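Local coordinates for polysialic acid O-acetyltransferase (Escherichia coli, PDB 3JQY), which catalyses transfer of acetyl groups from acetyl-CoA to the capsular polysialic acid of Escherichia coli, at O7 or O9 of its sialic acid units, at residues D29-D34 with G45-S50; C204-A207 with K212-K215. One frame throughout, in Å; residues are numbered along the deposited sequence.

Contact 1 (D29-D34 with G45-S50); sequences DSFSVD and GDLVNS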
loop_
_atom_site.group_PDB
_atom_site.type_symbol
_atom_site.label_atom_id
_atom_site.label_comp_id
_atom_site.label_asym_id
_atom_site.label_seq_id
_atom_site.Cartn_x
_atom_site.Cartn_y
_atom_site.Cartn_z
ATOM N N ASP B 29 27.023 -19.634 -8.731
ATOM C CA ASP B 29 27.647 -18.340 -8.478
ATOM C C ASP B 29 26.666 -17.245 -8.059
ATOM O O ASP B 29 27.084 -16.188 -7.586
ATOM C CB ASP B 29 28.476 -17.891 -9.687
ATOM C CG ASP B 29 27.706 -17.979 -10.993
ATOM O OD1 ASP B 29 26.469 -17.801 -10.978
ATOM O OD2 ASP B 29 28.346 -18.222 -12.041
ATOM N N SER B 30 25.369 -17.493 -8.215
ATOM C CA SER B 30 24.376 -16.474 -7.884
ATOM C C SER B 30 23.846 -16.605 -6.457
ATOM O O SER B 30 23.136 -15.730 -5.983
ATOM C CB SER B 30 23.202 -16.499 -8.871
ATOM O OG SER B 30 22.214 -17.441 -8.476
ATOM N N PHE B 31 24.195 -17.694 -5.778
ATOM C CA PHE B 31 23.682 -17.944 -4.434
ATOM C C PHE B 31 24.739 -17.828 -3.343
ATOM O O PHE B 31 25.912 -18.155 -3.544
ATOM C CB PHE B 31 23.045 -19.335 -4.350
ATOM C CG PHE B 31 21.576 -19.358 -4.673
ATOM C CD1 PHE B 31 20.633 -19.344 -3.659
ATOM C CD2 PHE B 31 21.139 -19.412 -5.992
ATOM C CE1 PHE B 31 19.281 -19.374 -3.946
ATOM C CE2 PHE B 31 19.783 -19.443 -6.289
ATOM C CZ PHE B 31 18.852 -19.423 -5.266
ATOM N N SER B 32 24.308 -17.343 -2.186
ATOM C CA SER B 32 25.069 -17.504 -0.962
ATOM C C SER B 32 24.262 -18.449 -0.093
ATOM O O SER B 32 23.038 -18.345 -0.032
ATOM C CB SER B 32 25.273 -16.164 -0.262
ATOM O OG SER B 32 24.039 -15.634 0.192
ATOM N N VAL B 33 24.934 -19.386 0.561
ATOM C CA VAL B 33 24.236 -20.358 1.382
ATOM C C VAL B 33 24.758 -20.301 2.802
ATOM O O VAL B 33 25.969 -20.318 3.024
ATOM C CB VAL B 33 24.411 -21.788 0.836
ATOM C CG1 VAL B 33 23.679 -22.782 1.721
ATOM C CG2 VAL B 33 23.906 -21.871 -0.601
ATOM N N ASP B 34 23.841 -20.213 3.757
ATOM C CA ASP B 34 24.195 -20.260 5.166
ATOM C C ASP B 34 23.380 -21.346 5.855
ATOM O O ASP B 34 22.154 -21.338 5.811
ATOM C CB ASP B 34 23.946 -18.910 5.828
ATOM C CG ASP B 34 24.435 -18.875 7.258
ATOM O OD1 ASP B 34 25.565 -19.347 7.508
ATOM O OD2 ASP B 34 23.689 -18.382 8.129
ATOM N N GLY B 45 19.511 -26.326 -10.161
ATOM C CA GLY B 45 19.793 -26.585 -11.561
ATOM C C GLY B 45 20.611 -25.493 -12.222
ATOM O O GLY B 45 21.184 -24.627 -11.558
ATOM N N ASP B 46 20.680 -25.543 -13.547
ATOM C CA ASP B 46 21.386 -24.514 -14.299
ATOM C C ASP B 46 20.468 -23.316 -14.492
ATOM O O ASP B 46 19.553 -23.355 -15.307
ATOM C CB ASP B 46 21.847 -25.074 -15.640
ATOM C CG ASP B 46 22.941 -26.111 -15.480
ATOM O OD1 ASP B 46 23.920 -25.819 -14.768
ATOM O OD2 ASP B 46 22.827 -27.209 -16.056
ATOM N N LEU B 47 20.717 -22.258 -13.730
ATOM C CA LEU B 47 19.823 -21.110 -13.718
ATOM C C LEU B 47 20.138 -20.162 -14.861
ATOM O O LEU B 47 21.182 -20.269 -15.499
ATOM C CB LEU B 47 19.936 -20.360 -12.394
ATOM C CG LEU B 47 19.737 -21.232 -11.151
ATOM C CD1 LEU B 47 19.843 -20.367 -9.905
ATOM C CD2 LEU B 47 18.402 -21.967 -11.211
ATOM N N VAL B 48 19.217 -19.241 -15.116
ATOM C CA VAL B 48 19.416 -18.242 -16.157
ATOM C C VAL B 48 19.237 -16.831 -15.609
ATOM O O VAL B 48 18.370 -16.580 -14.769
ATOM C CB VAL B 48 18.472 -18.463 -17.363
ATOM C CG1 VAL B 48 18.820 -19.761 -18.081
ATOM C CG2 VAL B 48 17.022 -18.467 -16.920
ATOM N N ASN B 49 20.082 -15.916 -16.079
ATOM C CA ASN B 49 19.989 -14.505 -15.710
ATOM C C ASN B 49 19.788 -14.250 -14.214
ATOM O O ASN B 49 19.020 -13.367 -13.832
ATOM C CB ASN B 49 18.853 -13.852 -16.501
ATOM C CG ASN B 49 18.876 -12.338 -16.418
ATOM O OD1 ASN B 49 19.941 -11.719 -16.420
ATOM N ND2 ASN B 49 17.696 -11.736 -16.349
ATOM N N SER B 50 20.489 -15.010 -13.378
ATOM C CA SER B 50 20.280 -14.969 -11.928
ATOM C C SER B 50 21.375 -14.222 -11.174
ATOM O O SER B 50 22.533 -14.231 -11.587
ATOM C CB SER B 50 20.165 -16.391 -11.383
ATOM O OG SER B 50 19.020 -17.043 -11.906
#

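Contact 2 (C204-A207 with K212-K215); sequences CAAA and KIIK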
loop_
_atom_site.group_PDB
_atom_site.type_symbol
_atom_site.label_atom_id
_atom_site.label_comp_id
_atom_site.label_asym_id
_atom_site.label_seq_id
_atom_site.Cartn_x
_atom_site.Cartn_y
_atom_site.Cartn_z
ATOM N N CYS B 204 -12.908 -15.804 -12.555
ATOM C CA CYS B 204 -13.532 -14.613 -11.976
ATOM C C CYS B 204 -12.491 -13.533 -11.768
ATOM O O CYS B 204 -11.323 -13.836 -11.566
ATOM C CB CYS B 204 -14.129 -14.926 -10.609
ATOM S SG CYS B 204 -15.575 -15.988 -10.624
ATOM N N ALA B 205 -12.928 -12.277 -11.800
ATOM C CA ALA B 205 -12.086 -11.165 -11.383
ATOM C C ALA B 205 -12.578 -10.680 -10.021
ATOM O O ALA B 205 -13.782 -10.504 -9.817
ATOM C CB ALA B 205 -12.144 -10.039 -12.399
ATOM N N ALA B 206 -11.647 -10.491 -9.087
ATOM C CA ALA B 206 -11.974 -10.007 -7.751
ATOM C C ALA B 206 -11.107 -8.798 -7.426
ATOM O O ALA B 206 -9.963 -8.714 -7.875
ATOM C CB ALA B 206 -11.739 -11.098 -6.727
ATOM N N ALA B 207 -11.646 -7.880 -6.634
ATOM C CA ALA B 207 -10.905 -6.703 -6.204
ATOM C C ALA B 207 -11.528 -6.095 -4.953
ATOM O O ALA B 207 -12.692 -6.350 -4.644
ATOM C CB ALA B 207 -10.835 -5.654 -7.332
ATOM N N LYS B 212 -13.944 -8.598 -3.311
ATOM C CA LYS B 212 -15.210 -9.212 -3.670
ATOM C C LYS B 212 -15.131 -9.562 -5.141
ATOM O O LYS B 212 -14.364 -8.950 -5.885
ATOM C CB LYS B 212 -16.368 -8.240 -3.447
ATOM C CG LYS B 212 -16.394 -7.608 -2.068
ATOM C CD LYS B 212 -16.547 -8.663 -0.988
ATOM C CE LYS B 212 -16.819 -8.022 0.363
ATOM N NZ LYS B 212 -17.905 -7.006 0.261
ATOM N N ILE B 213 -15.922 -10.531 -5.571
ATOM C CA ILE B 213 -16.043 -10.799 -6.980
ATOM C C ILE B 213 -16.659 -9.626 -7.740
ATOM O O ILE B 213 -17.727 -9.199 -7.414
ATOM C CB ILE B 213 -16.877 -12.059 -7.300
ATOM C CG1 ILE B 213 -16.339 -13.250 -6.591
ATOM C CG2 ILE B 213 -16.978 -12.272 -8.778
ATOM C CD1 ILE B 213 -15.122 -13.554 -6.933
ATOM N N ILE B 214 -15.979 -9.148 -8.756
ATOM C CA ILE B 214 -16.496 -8.009 -9.514
ATOM C C ILE B 214 -16.913 -8.387 -10.937
ATOM O O ILE B 214 -17.629 -7.636 -11.601
ATOM C CB ILE B 214 -15.491 -6.843 -9.553
ATOM C CG1 ILE B 214 -14.232 -7.247 -10.317
ATOM C CG2 ILE B 214 -15.158 -6.373 -8.144
ATOM C CD1 ILE B 214 -13.195 -6.141 -10.406
ATOM N N LYS B 215 -16.474 -9.555 -11.398
ATOM C CA LYS B 215 -16.864 -10.046 -12.714
ATOM C C LYS B 215 -16.717 -11.554 -12.772
ATOM O O LYS B 215 -15.745 -12.113 -12.262
ATOM C CB LYS B 215 -16.016 -9.411 -13.817
ATOM C CG LYS B 215 -16.610 -9.548 -15.216
ATOM C CD LYS B 215 -17.607 -8.431 -15.489
ATOM C CE LYS B 215 -18.167 -8.512 -16.895
ATOM N NZ LYS B 215 -19.184 -9.594 -17.021
#

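Contact 1 (D29-D34 with G45-S50)
Leu47 pushes its CD1 methyl against the rim of the Phe31 ring, meeting CE2 at 3.7 Å. The methyl lies near the ring plane, so it touches the edge rather than a face; the two side chains cross at about a right angle. The leucine can do this because CG stands anti to its own carbonyl carbon (chi1 -53°) and CD1 then reaches on in an extended line. The same methyl also comes within 4.0 Å of Ser30 OG, which makes it the meeting point of both residues of 29-34 that take part. Beside it the two serines pack through carbon: Ser30 OG sits 3.7 Å from Ser50 CB, and Ser30 CB lies 3.6 Å from the carbonyl O of Ser50. Neither hydroxyl is spent on the other, since Ser30 OG bonds to Asn53 and Ser50 OG to the backbone of Cys72.

This is one turn at the N-terminal end of the left-handed beta-helix: strand 31-35 starts one flank, and 45-50 is the corner that carries the chain from strand 41-44 to strand 53-58, which pairs in parallel with 31-35. Ile66 of the next turn touches both Phe31 and Leu47, and Phe42 meets the Phe31 ring with planes at about 55°.

Ser30 and Phe31 are buried, whereas the side of 45-50 is more open. Val48 and Asn49 are exposed and do not touch 29-34, though the corner is held by bonds of its own. Ser50 OG bonds Val48 O at 3.0 Å from well above the carbonyl plane. Asp46, also exposed, forms a salt bridge with Lys26, and Asn49 ND2 bonds to Glu71.

Contact 2 (C204-A207 with K212-K215)
Cys204 brings CB to 4.0 Å from the CD1 methyl of Ile213, whose chain is bent at chi2 (-62°), which brings CD1 against Cys204. Next, Ala205 N gives a fairly straight bond to Lys215 O (2.9 Å). The carbonyl of Ala205 takes two donors, Ile214 N at 2.8 Å and, more loosely, Lys215 N at 3.3 Å. Two residues thus face one, a classic beta bulge in the antiparallel hairpin 204-208/211-216, which forms the edge, within this chain, of one of the sheets at the C-terminal end of the left-handed beta-helix; the other edge of 204-208 runs parallel to strand 189-190. Over the bulge, CG1 of Ile214 packs 3.3 Å from that doubly used oxygen, placed there by a chi1 of 65° that sets it between backbone N and carbonyl carbon. Ala206 pairs with Ile213 without hydrogen bonds, its CB turned to the same face as Ile213 and 4.2 Å from CD1; Val200 touches both. At Ala207 the ladder resumes: N bonds to Lys212 O, and O accepts Lys212 N at 2.9 Å, with the donor well above the carbonyl plane. Ala207 CB meets Ile214 CD1, while the Lys215 side chain packs on Ile158 of a neighbouring subunit.

In the fold
Contact 1 and contact 2 sit at the two ends of the left-handed beta-helix: their centres are 38 Å apart and their nearest atoms about 29 Å. Contact 1 comes wholly before contact 2 in the sequence, and the coils between them span the distance. Contact 1 lies away from the residues likely to bind acetyl-CoA. Contact 2, by contrast, contains Lys215, which probably binds acetyl-CoA as in related enzymes, and the side chain of Lys212 is about 7 Å from that of Lys198, another residue likely to bind acetyl-CoA. Only contact 2 touches a second subunit of the trimer.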